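Local structure of peroxinectin A (Dictyostelium discoideum, 6ERC) at residues A[175-180]-A[185-190]; A[216-221]-A[334-339]; A[396-401]-A[451-456]. The protein uses a covalently modified haem and hydrogen peroxide to oxidise phenolic donors and small anions such as iodide and thiocyanate, as a secreted enzyme. All blocks are in the same frame, centred on the assembly; numbering follows the deposited sequence.

Contact 1: A[175-180]-A[185-190]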
loop_
_atom_site.group_PDB
_atom_site.type_symbol
_atom_site.label_atom_id
_atom_site.label_comp_id
_atom_site.label_asym_id
_atom_site.label_seq_id
_atom_site.Cartn_x
_atom_site.Cartn_y
_atom_site.Cartn_z
ATOM N N LYS A 175 7.098 22.647 3.280
ATOM C CA LYS A 175 7.222 22.920 4.705
ATOM C C LYS A 175 7.940 21.768 5.399
ATOM O O LYS A 175 7.806 20.601 5.021
ATOM C CB LYS A 175 5.847 23.129 5.343
ATOM C CG LYS A 175 5.140 24.411 4.932
ATOM C CD LYS A 175 3.808 24.556 5.665
ATOM C CE LYS A 175 3.070 25.818 5.252
ATOM N NZ LYS A 175 1.711 25.892 5.857
ATOM N N MET A 176 8.704 22.106 6.432
ATOM C CA MET A 176 9.551 21.133 7.099
ATOM C C MET A 176 9.719 21.546 8.553
ATOM O O MET A 176 9.605 22.727 8.895
ATOM C CB MET A 176 10.915 21.035 6.405
ATOM C CG MET A 176 11.466 19.626 6.252
ATOM S SD MET A 176 10.391 18.495 5.345
ATOM C CE MET A 176 10.248 19.338 3.777
ATOM N N THR A 177 9.986 20.560 9.405
ATOM C CA THR A 177 10.297 20.797 10.811
ATOM C C THR A 177 11.803 20.641 10.989
ATOM O O THR A 177 12.324 19.521 10.962
ATOM C CB THR A 177 9.535 19.830 11.719
ATOM O OG1 THR A 177 8.126 19.962 11.498
ATOM C CG2 THR A 177 9.838 20.113 13.187
ATOM N N VAL A 178 12.503 21.757 11.155
ATOM C CA VAL A 178 13.939 21.711 11.405
ATOM C C VAL A 178 14.167 21.323 12.859
ATOM O O VAL A 178 13.578 21.914 13.773
ATOM C CB VAL A 178 14.601 23.057 11.072
ATOM C CG1 VAL A 178 14.055 24.175 11.956
ATOM C CG2 VAL A 178 16.114 22.945 11.211
ATOM N N THR A 179 15.017 20.323 13.077
ATOM C CA THR A 179 15.270 19.796 14.408
ATOM C C THR A 179 16.762 19.551 14.571
ATOM O O THR A 179 17.547 19.692 13.628
ATOM C CB THR A 179 14.492 18.498 14.658
ATOM O OG1 THR A 179 14.935 17.488 13.742
ATOM C CG2 THR A 179 13.000 18.721 14.477
ATOM N N ASP A 180 17.150 19.178 15.793
ATOM C CA ASP A 180 18.539 18.841 16.083
ATOM C C ASP A 180 18.995 17.569 15.381
ATOM O O ASP A 180 20.196 17.278 15.386
ATOM C CB ASP A 180 18.738 18.679 17.591
ATOM C CG ASP A 180 18.348 19.919 18.368
ATOM O OD1 ASP A 180 18.487 21.036 17.824
ATOM O OD2 ASP A 180 17.905 19.774 19.528
ATOM N N PRO A 185 9.157 16.161 8.622
ATOM C CA PRO A 185 7.954 16.736 8.008
ATOM C C PRO A 185 7.297 17.749 8.927
ATOM O O PRO A 185 7.634 17.834 10.117
ATOM C CB PRO A 185 7.050 15.514 7.782
ATOM C CG PRO A 185 7.979 14.343 7.759
ATOM C CD PRO A 185 9.076 14.691 8.720
ATOM N N PRO A 186 6.356 18.533 8.412
ATOM C CA PRO A 186 5.697 19.554 9.231
ATOM C C PRO A 186 4.585 18.953 10.082
ATOM O O PRO A 186 4.221 17.784 9.949
ATOM C CB PRO A 186 5.137 20.526 8.189
ATOM C CG PRO A 186 4.862 19.666 7.000
ATOM C CD PRO A 186 5.865 18.535 7.023
ATOM N N LYS A 187 4.036 19.788 10.963
ATOM C CA LYS A 187 2.977 19.362 11.866
ATOM C C LYS A 187 1.934 20.463 12.005
ATOM O O LYS A 187 2.210 21.644 11.780
ATOM C CB LYS A 187 3.537 18.991 13.247
ATOM C CG LYS A 187 4.398 17.732 13.247
ATOM C CD LYS A 187 5.163 17.563 14.556
ATOM C CE LYS A 187 6.325 18.550 14.656
ATOM N NZ LYS A 187 7.182 18.301 15.848
ATOM N N ASN A 188 0.720 20.050 12.386
ATOM C CA ASN A 188 -0.387 20.969 12.666
ATOM C C ASN A 188 -0.725 21.843 11.464
ATOM O O ASN A 188 -1.260 22.946 11.617
ATOM C CB ASN A 188 -0.082 21.855 13.878
ATOM C CG ASN A 188 0.155 21.057 15.139
ATOM O OD1 ASN A 188 -0.341 19.943 15.281
ATOM N ND2 ASN A 188 0.916 21.626 16.067
ATOM N N VAL A 189 -0.428 21.369 10.259
ATOM C CA VAL A 189 -0.681 22.151 9.051
ATOM C C VAL A 189 -2.190 22.245 8.842
ATOM O O VAL A 189 -2.855 21.209 8.698
ATOM C CB VAL A 189 0.016 21.529 7.830
ATOM C CG1 VAL A 189 -0.232 22.372 6.586
ATOM C CG2 VAL A 189 1.509 21.389 8.095
ATOM N N PRO A 190 -2.774 23.447 8.816
ATOM C CA PRO A 190 -4.217 23.552 8.571
ATOM C C PRO A 190 -4.595 22.983 7.211
ATOM O O PRO A 190 -3.858 23.117 6.233
ATOM C CB PRO A 190 -4.483 25.059 8.644
ATOM C CG PRO A 190 -3.341 25.616 9.418
ATOM C CD PRO A 190 -2.168 24.767 9.058
#

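Contact 2: A[216-221]-A[334-339]. With HEM (protoporphyrin IX containing Fe), chain F.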
loop_
_atom_site.group_PDB
_atom_site.type_symbol
_atom_site.label_atom_id
_atom_site.label_comp_id
_atom_site.label_asym_id
_atom_site.label_seq_id
_atom_site.Cartn_x
_atom_site.Cartn_y
_atom_site.Cartn_z
ATOM N N GLU A 216 1.060 5.830 9.690
ATOM C CA GLU A 216 0.773 4.443 10.054
ATOM C C GLU A 216 1.954 3.806 10.777
ATOM O O GLU A 216 1.785 3.188 11.834
ATOM C CB GLU A 216 0.402 3.636 8.805
ATOM C CG GLU A 216 -0.367 2.335 9.090
ATOM C CD GLU A 216 0.531 1.130 9.344
ATOM O OE1 GLU A 216 1.764 1.298 9.428
ATOM O OE2 GLU A 216 -0.005 0.003 9.456
ATOM N N ASN A 217 3.158 3.948 10.231
ATOM C CA ASN A 217 4.344 3.443 10.906
ATOM C C ASN A 217 5.515 4.362 10.601
ATOM O O ASN A 217 5.498 5.092 9.602
ATOM C CB ASN A 217 4.668 2.003 10.490
ATOM C CG ASN A 217 5.101 1.893 9.047
ATOM O OD1 ASN A 217 6.279 2.055 8.731
ATOM N ND2 ASN A 217 4.154 1.605 8.163
ATOM N N PRO A 218 6.556 4.348 11.442
ATOM C CA PRO A 218 7.677 5.280 11.227
ATOM C C PRO A 218 8.446 5.008 9.948
ATOM O O PRO A 218 8.791 5.953 9.228
ATOM C CB PRO A 218 8.555 5.071 12.471
ATOM C CG PRO A 218 7.685 4.330 13.460
ATOM C CD PRO A 218 6.750 3.515 12.639
ATOM N N GLY A 219 8.742 3.744 9.650
ATOM C CA GLY A 219 9.424 3.430 8.408
ATOM C C GLY A 219 8.734 4.028 7.201
ATOM O O GLY A 219 9.389 4.392 6.221
ATOM N N LEU A 220 7.405 4.140 7.252
ATOM C CA LEU A 220 6.674 4.820 6.191
ATOM C C LEU A 220 6.921 6.322 6.235
ATOM O O LEU A 220 7.120 6.957 5.194
ATOM C CB LEU A 220 5.182 4.513 6.317
ATOM C CG LEU A 220 4.242 5.096 5.260
ATOM C CD1 LEU A 220 4.604 4.590 3.873
ATOM C CD2 LEU A 220 2.797 4.750 5.600
ATOM N N LEU A 221 6.909 6.907 7.435
ATOM C CA LEU A 221 7.200 8.328 7.573
ATOM C C LEU A 221 8.625 8.647 7.151
ATOM O O LEU A 221 8.883 9.723 6.602
ATOM C CB LEU A 221 6.966 8.772 9.017
ATOM C CG LEU A 221 5.604 9.404 9.294
ATOM C CD1 LEU A 221 5.304 9.407 10.782
ATOM C CD2 LEU A 221 5.572 10.820 8.742
ATOM N N PRO A 334 4.663 9.214 16.576
ATOM C CA PRO A 334 5.718 10.127 16.107
ATOM C C PRO A 334 7.013 10.025 16.896
ATOM O O PRO A 334 8.072 10.363 16.350
ATOM C CB PRO A 334 5.081 11.517 16.267
ATOM C CG PRO A 334 3.607 11.268 16.360
ATOM C CD PRO A 334 3.468 9.943 17.033
ATOM N N HIS A 335 6.970 9.577 18.154
ATOM C CA HIS A 335 8.188 9.501 18.956
ATOM C C HIS A 335 9.257 8.634 18.307
ATOM O O HIS A 335 10.437 8.761 18.655
ATOM C CB HIS A 335 7.870 8.963 20.350
ATOM C CG HIS A 335 7.226 9.972 21.246
ATOM N ND1 HIS A 335 7.791 10.379 22.436
ATOM C CD2 HIS A 335 6.071 10.667 21.120
ATOM C CE1 HIS A 335 7.008 11.277 23.008
ATOM N NE2 HIS A 335 5.958 11.470 22.229
ATOM N N ALA A 336 8.876 7.760 17.374
ATOM C CA ALA A 336 9.855 6.920 16.697
ATOM C C ALA A 336 10.874 7.735 15.910
ATOM O O ALA A 336 11.953 7.217 15.603
ATOM C CB ALA A 336 9.143 5.941 15.766
ATOM N N LEU A 337 10.561 8.986 15.573
ATOM C CA LEU A 337 11.483 9.856 14.854
ATOM C C LEU A 337 12.174 10.867 15.764
ATOM O O LEU A 337 12.812 11.797 15.264
ATOM C CB LEU A 337 10.747 10.595 13.732
ATOM C CG LEU A 337 10.056 9.745 12.661
ATOM C CD1 LEU A 337 9.431 10.635 11.594
ATOM C CD2 LEU A 337 11.027 8.761 12.028
ATOM N N ASN A 338 12.068 10.706 17.086
ATOM C CA ASN A 338 12.715 11.649 17.995
ATOM C C ASN A 338 14.224 11.679 17.793
ATOM O O ASN A 338 14.860 12.710 18.035
ATOM C CB ASN A 338 12.390 11.299 19.448
ATOM C CG ASN A 338 10.971 11.677 19.842
ATOM O OD1 ASN A 338 10.377 12.592 19.267
ATOM N ND2 ASN A 338 10.422 10.975 20.834
ATOM N N ARG A 339 14.816 10.563 17.364
ATOM C CA ARG A 339 16.248 10.486 17.101
ATOM C C ARG A 339 16.563 10.516 15.608
ATOM O O ARG A 339 17.597 9.991 15.181
ATOM C CB ARG A 339 16.834 9.227 17.744
ATOM C CG ARG A 339 16.840 9.248 19.271
ATOM C CD ARG A 339 17.300 7.911 19.851
ATOM N NE ARG A 339 17.447 7.954 21.306
ATOM C CZ ARG A 339 17.664 6.887 22.073
ATOM N NH1 ARG A 339 17.757 5.677 21.532
ATOM N NH2 ARG A 339 17.784 7.029 23.388
HETATM C CHA HEM F . -4.589 -1.774 3.358
HETATM C CHB HEM F . -2.144 -1.552 7.523
HETATM C CHC HEM F . 1.907 -2.905 5.193
HETATM C CHD HEM F . -0.612 -3.357 1.080
HETATM C C1A HEM F . -4.289 -1.659 4.693
HETATM C C2A HEM F . -5.238 -1.435 5.755
HETATM C C3A HEM F . -4.571 -1.374 6.911
HETATM C C4A HEM F . -3.168 -1.555 6.612
HETATM C CMA HEM F . -5.163 -1.145 8.319
HETATM C CAA HEM F . -6.756 -1.309 5.549
HETATM C CBA HEM F . -7.390 -2.536 6.188
HETATM C CGA HEM F . -8.739 -2.797 5.570
HETATM O O1A HEM F . -8.802 -3.085 4.347
HETATM O O2A HEM F . -9.755 -2.729 6.306
HETATM C C1B HEM F . -0.839 -1.878 7.241
HETATM C C2B HEM F . 0.238 -1.874 8.200
HETATM C C3B HEM F . 1.363 -2.242 7.562
HETATM C C4B HEM F . 1.025 -2.495 6.175
HETATM C CMB HEM F . 0.033 -1.487 9.678
HETATM C CAB HEM F . 2.798 -2.409 8.112
HETATM C CBB HEM F . 3.109 -2.262 9.404
HETATM C C1C HEM F . 1.586 -3.157 3.876
HETATM C C2C HEM F . 2.497 -3.604 2.837
HETATM C C3C HEM F . 1.792 -3.727 1.692
HETATM C C4C HEM F . 0.424 -3.360 1.989
HETATM C CMC HEM F . 3.991 -3.868 3.122
HETATM C CAC HEM F . 2.185 -4.160 0.255
HETATM C CBC HEM F . 3.408 -4.506 -0.152
HETATM C C1D HEM F . -1.892 -2.927 1.330
HETATM C C2D HEM F . -2.940 -2.772 0.347
HETATM C C3D HEM F . -4.034 -2.346 0.985
HETATM C C4D HEM F . -3.717 -2.197 2.384
HETATM C CMD HEM F . -2.791 -3.086 -1.155
HETATM C CAD HEM F . -5.409 -2.013 0.380
HETATM C CBD HEM F . -5.259 -0.620 -0.222
HETATM C CGD HEM F . -6.543 0.166 -0.109
HETATM O O1D HEM F . -6.768 0.787 0.961
HETATM O O2D HEM F . -7.344 0.186 -1.078
HETATM N NA HEM F . -3.031 -1.726 5.251
HETATM N NB HEM F . -0.328 -2.261 6.017
HETATM N NC HEM F . 0.333 -3.017 3.320
HETATM N ND HEM F . -2.401 -2.565 2.560
HETATM FE FE HEM F . -1.365 -2.362 4.254
#

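Contact 3: A[396-401]-A[451-456]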
loop_
_atom_site.group_PDB
_atom_site.type_symbol
_atom_site.label_atom_id
_atom_site.label_comp_id
_atom_site.label_asym_id
_atom_site.label_seq_id
_atom_site.Cartn_x
_atom_site.Cartn_y
_atom_site.Cartn_z
ATOM N N ASN A 396 -10.683 -20.570 -7.032
ATOM C CA ASN A 396 -10.726 -21.249 -8.324
ATOM C C ASN A 396 -11.517 -20.457 -9.358
ATOM O O ASN A 396 -11.216 -20.536 -10.554
ATOM C CB ASN A 396 -11.315 -22.653 -8.171
ATOM C CG ASN A 396 -10.263 -23.748 -8.288
ATOM O OD1 ASN A 396 -9.167 -23.525 -8.803
ATOM N ND2 ASN A 396 -10.600 -24.946 -7.820
ATOM N N SER A 397 -12.528 -19.696 -8.931
ATOM C CA SER A 397 -13.261 -18.861 -9.878
ATOM C C SER A 397 -12.378 -17.744 -10.421
ATOM O O SER A 397 -12.415 -17.441 -11.619
ATOM C CB SER A 397 -14.506 -18.277 -9.213
ATOM O OG SER A 397 -15.238 -17.478 -10.128
ATOM N N LEU A 398 -11.576 -17.123 -9.556
ATOM C CA LEU A 398 -10.677 -16.065 -10.006
ATOM C C LEU A 398 -9.686 -16.594 -11.034
ATOM O O LEU A 398 -9.478 -15.979 -12.086
ATOM C CB LEU A 398 -9.942 -15.463 -8.807
ATOM C CG LEU A 398 -8.923 -14.362 -9.110
ATOM C CD1 LEU A 398 -9.592 -13.183 -9.797
ATOM C CD2 LEU A 398 -8.236 -13.916 -7.833
ATOM N N ARG A 399 -9.063 -17.740 -10.747
ATOM C CA ARG A 399 -8.098 -18.317 -11.678
ATOM C C ARG A 399 -8.720 -18.527 -13.053
ATOM O O ARG A 399 -8.131 -18.157 -14.078
ATOM C CB ARG A 399 -7.557 -19.635 -11.120
ATOM C CG ARG A 399 -6.595 -19.465 -9.956
ATOM C CD ARG A 399 -6.083 -20.801 -9.436
ATOM N NE ARG A 399 -5.328 -21.544 -10.445
ATOM C CZ ARG A 399 -4.039 -21.357 -10.715
ATOM N NH1 ARG A 399 -3.335 -20.443 -10.059
ATOM N NH2 ARG A 399 -3.448 -22.087 -11.652
ATOM N N ARG A 400 -9.916 -19.119 -13.096
ATOM C CA ARG A 400 -10.600 -19.323 -14.370
ATOM C C ARG A 400 -10.754 -18.005 -15.119
ATOM O O ARG A 400 -10.457 -17.916 -16.316
ATOM C CB ARG A 400 -11.970 -19.969 -14.142
ATOM C CG ARG A 400 -11.937 -21.418 -13.659
ATOM C CD ARG A 400 -13.342 -22.043 -13.686
ATOM N NE ARG A 400 -13.392 -23.374 -13.075
ATOM C CZ ARG A 400 -13.763 -23.627 -11.819
ATOM N NH1 ARG A 400 -14.129 -22.642 -11.005
ATOM N NH2 ARG A 400 -13.768 -24.878 -11.373
ATOM N N GLN A 401 -11.215 -16.963 -14.425
ATOM C CA GLN A 401 -11.457 -15.679 -15.068
ATOM C C GLN A 401 -10.172 -14.929 -15.392
ATOM O O GLN A 401 -10.229 -13.931 -16.118
ATOM C CB GLN A 401 -12.358 -14.818 -14.183
ATOM C CG GLN A 401 -13.746 -15.409 -13.994
ATOM C CD GLN A 401 -14.708 -14.461 -13.310
ATOM O OE1 GLN A 401 -15.135 -13.465 -13.893
ATOM N NE2 GLN A 401 -15.060 -14.767 -12.067
ATOM N N GLY A 451 2.955 -15.905 -5.561
ATOM C CA GLY A 451 2.484 -17.028 -6.338
ATOM C C GLY A 451 2.035 -16.617 -7.727
ATOM O O GLY A 451 1.994 -15.441 -8.089
ATOM N N GLN A 452 1.684 -17.630 -8.519
ATOM C CA GLN A 452 1.264 -17.393 -9.896
ATOM C C GLN A 452 0.076 -16.441 -9.953
ATOM O O GLN A 452 0.056 -15.504 -10.758
ATOM C CB GLN A 452 0.919 -18.722 -10.564
ATOM C CG GLN A 452 0.571 -18.609 -12.035
ATOM C CD GLN A 452 -0.029 -19.886 -12.583
ATOM O OE1 GLN A 452 -0.876 -20.512 -11.943
ATOM N NE2 GLN A 452 0.411 -20.283 -13.771
ATOM N N THR A 453 -0.929 -16.669 -9.108
ATOM C CA THR A 453 -2.142 -15.861 -9.171
ATOM C C THR A 453 -1.842 -14.400 -8.855
ATOM O O THR A 453 -2.134 -13.504 -9.654
ATOM C CB THR A 453 -3.191 -16.421 -8.210
ATOM O OG1 THR A 453 -3.437 -17.794 -8.529
ATOM C CG2 THR A 453 -4.492 -15.642 -8.323
ATOM N N PHE A 454 -1.264 -14.139 -7.681
ATOM C CA PHE A 454 -0.920 -12.769 -7.319
ATOM C C PHE A 454 0.050 -12.162 -8.328
ATOM O O PHE A 454 -0.044 -10.974 -8.655
ATOM C CB PHE A 454 -0.328 -12.735 -5.908
ATOM C CG PHE A 454 -1.347 -12.886 -4.803
ATOM C CD1 PHE A 454 -2.680 -13.145 -5.083
ATOM C CD2 PHE A 454 -0.964 -12.751 -3.479
ATOM C CE1 PHE A 454 -3.605 -13.270 -4.062
ATOM C CE2 PHE A 454 -1.885 -12.878 -2.457
ATOM C CZ PHE A 454 -3.206 -13.137 -2.749
ATOM N N TYR A 455 0.986 -12.965 -8.835
ATOM C CA TYR A 455 1.909 -12.489 -9.860
ATOM C C TYR A 455 1.154 -11.906 -11.048
ATOM O O TYR A 455 1.470 -10.811 -11.528
ATOM C CB TYR A 455 2.807 -13.643 -10.306
ATOM C CG TYR A 455 3.852 -13.290 -11.338
ATOM C CD1 TYR A 455 3.522 -13.175 -12.681
ATOM C CD2 TYR A 455 5.175 -13.102 -10.971
ATOM C CE1 TYR A 455 4.477 -12.867 -13.626
ATOM C CE2 TYR A 455 6.137 -12.793 -11.909
ATOM C CZ TYR A 455 5.785 -12.677 -13.235
ATOM O OH TYR A 455 6.744 -12.371 -14.174
ATOM N N LEU A 456 0.144 -12.630 -11.535
ATOM C CA LEU A 456 -0.577 -12.194 -12.726
ATOM C C LEU A 456 -1.345 -10.903 -12.467
ATOM O O LEU A 456 -1.368 -10.009 -13.321
ATOM C CB LEU A 456 -1.520 -13.302 -13.194
ATOM C CG LEU A 456 -2.066 -13.195 -14.620
ATOM C CD1 LEU A 456 -2.380 -14.581 -15.160
ATOM C CD2 LEU A 456 -3.304 -12.312 -14.684
#

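Contact 1: A[175-180]-A[185-190]
Thr177 donates its hydroxyl to the backbone carbonyl of Pro185, with OG1 2.6 Å from Pro185 O. This is the one hydrogen bond between 175-180 and 185-190. The C=O...OG1 angle is 128°, and OG1 stands 34° off the carbonyl plane. With CG2 anti to the backbone N (chi1 of the hydroxyl -58°), OG1 lies beside that N and faces the Pro185-Pro186 backbone, 3.3 Å from Pro186 CA. This is the tight part of the contact. The buried Pro186 ring packs next to it, along the backbone of Lys175: its CD lies 3.5 Å from Lys175 O, and its CB 3.9 Å from Lys175 CB. On the Met176 side the thioether is more distant, SD sitting 4.0 Å from Pro185 CA.

The outer side is looser. Lys187 is exposed. Its chain bends at chi3 and crosses Thr177 at about a right angle, with CE 4.1 Å from Thr177 CG2. Lys175 runs extended past the Pro186 ring. Its end meets Val189 tip to tip, NZ to CG1 4.1 Å, while NZ is hydrogen-bonded to Asn165 O.

The contact continues a two-stranded hairpin, in which Thr177 pairs through its backbone with Leu184 of strand 182-184. Just past that strand, the backbone of Pro186 is hydrogen-bonded to that of Ser208. On the inner side, Met176 and Pro185 both rest on Leu228 of helix 218-241.

Contact 2: A[216-221]-A[334-339]
Leu337 packs against Leu221 at the start of helix 218-241, its CD1 lying 4.0 Å from Leu221 CB. Its other methyl, CD2, is 4.5 Å from Pro218 CB. Ala336 faces the same proline ring. No hydrogen bond joins the two segments, so the contact is purely apolar. Leu344 of helix 342-350 touches both Pro218 and Leu337.

The far side of 216-221 faces the haem. Glu216 starts with CB carrying CG anti to the backbone N (chi1 -160°). CG, bent at chi2, comes within 3.9 Å of the haem methyl carbon CMB. CD lies 2.7 Å from CMB, as expected across an ester oxygen. OE2 is covalently bonded to CMB at 1.5 Å. OE1 accepts from Asn217 ND2 at 2.7 Å, on its anti side and 31° out of the carboxylate plane. The other end of that amide, OD1, caps the helix by accepting from Leu220 N at 2.8 Å. Without this amide, as with an alanine here, Leu220 N would probably lose its side-chain cap and Glu216 OE1 would keep just a weak bond from Gln77.

A glutamate-haem ester of this kind is also known from mammalian members of the animal haem peroxidase family, such as lactoperoxidase, and here the N-cap of a helix is hydrogen-bonded directly to it.

Contact 3: A[396-401]-A[451-456]
Arg399 reaches across from helix 395-401 and grips Gln452 end-on, with two nitrogens on one oxygen. NH2 lies 3.0 Å and NH1 3.1 Å from Gln452 OE1. The oxygen sits at the edge of the guanidinium, close to its plane, while the amide and guanidinium planes are 33° apart. Arg399 CG lies anti to the carbonyl carbon, and the chain then bends at chi3 (62°), which turns the flat end toward helix 452-467. Gln452 goes to meet it nearly straight, CG anti to the backbone N, and the two chains cross at about a right angle.

Thr453 presents two different branches. Its OG1 takes a weak bond from Arg399 NH1 at 3.1 Å. Its CG2 meets Leu398 CD2 at 4.2 Å, the apolar part of the contact. The short helix axes pass 11.0 Å apart at 50°, a spacing bridged by the long arginine.

Arg399 NE is held by Arg405 O, which further fixes the guanidinium. Thr453 OG1 is hydrogen-bonded to Glu442, and Arg399 NH1 forms a long, weak ion pair with the same carboxylate. The buried positive charge is thus met mainly by neutral oxygens, with Glu442 likely to offset part of it from a distance.

How the contacts relate
Contacts 2 and 3 are buried, while contact 1 is partly exposed and lies farthest from the centre of the chain, its own centre about 24 Å away. Contacts 1 and 2 are neighbours, their centres about 14 Å apart. They share helix 218-241: contact 2 uses its first turn, and contact 1 rests on residues farther along it. Tyr207 also touches both. Contact 3 lies on the opposite side of the chain's centre and joins two other helices. The chemistry differs accordingly. Contact 1 mixes proline packing with one hydroxyl bond, contact 2 is apolar beside a covalent haem link, and contact 3 is built round a charged guanidinium. Of the three, only contact 2 includes a haem-pocket residue.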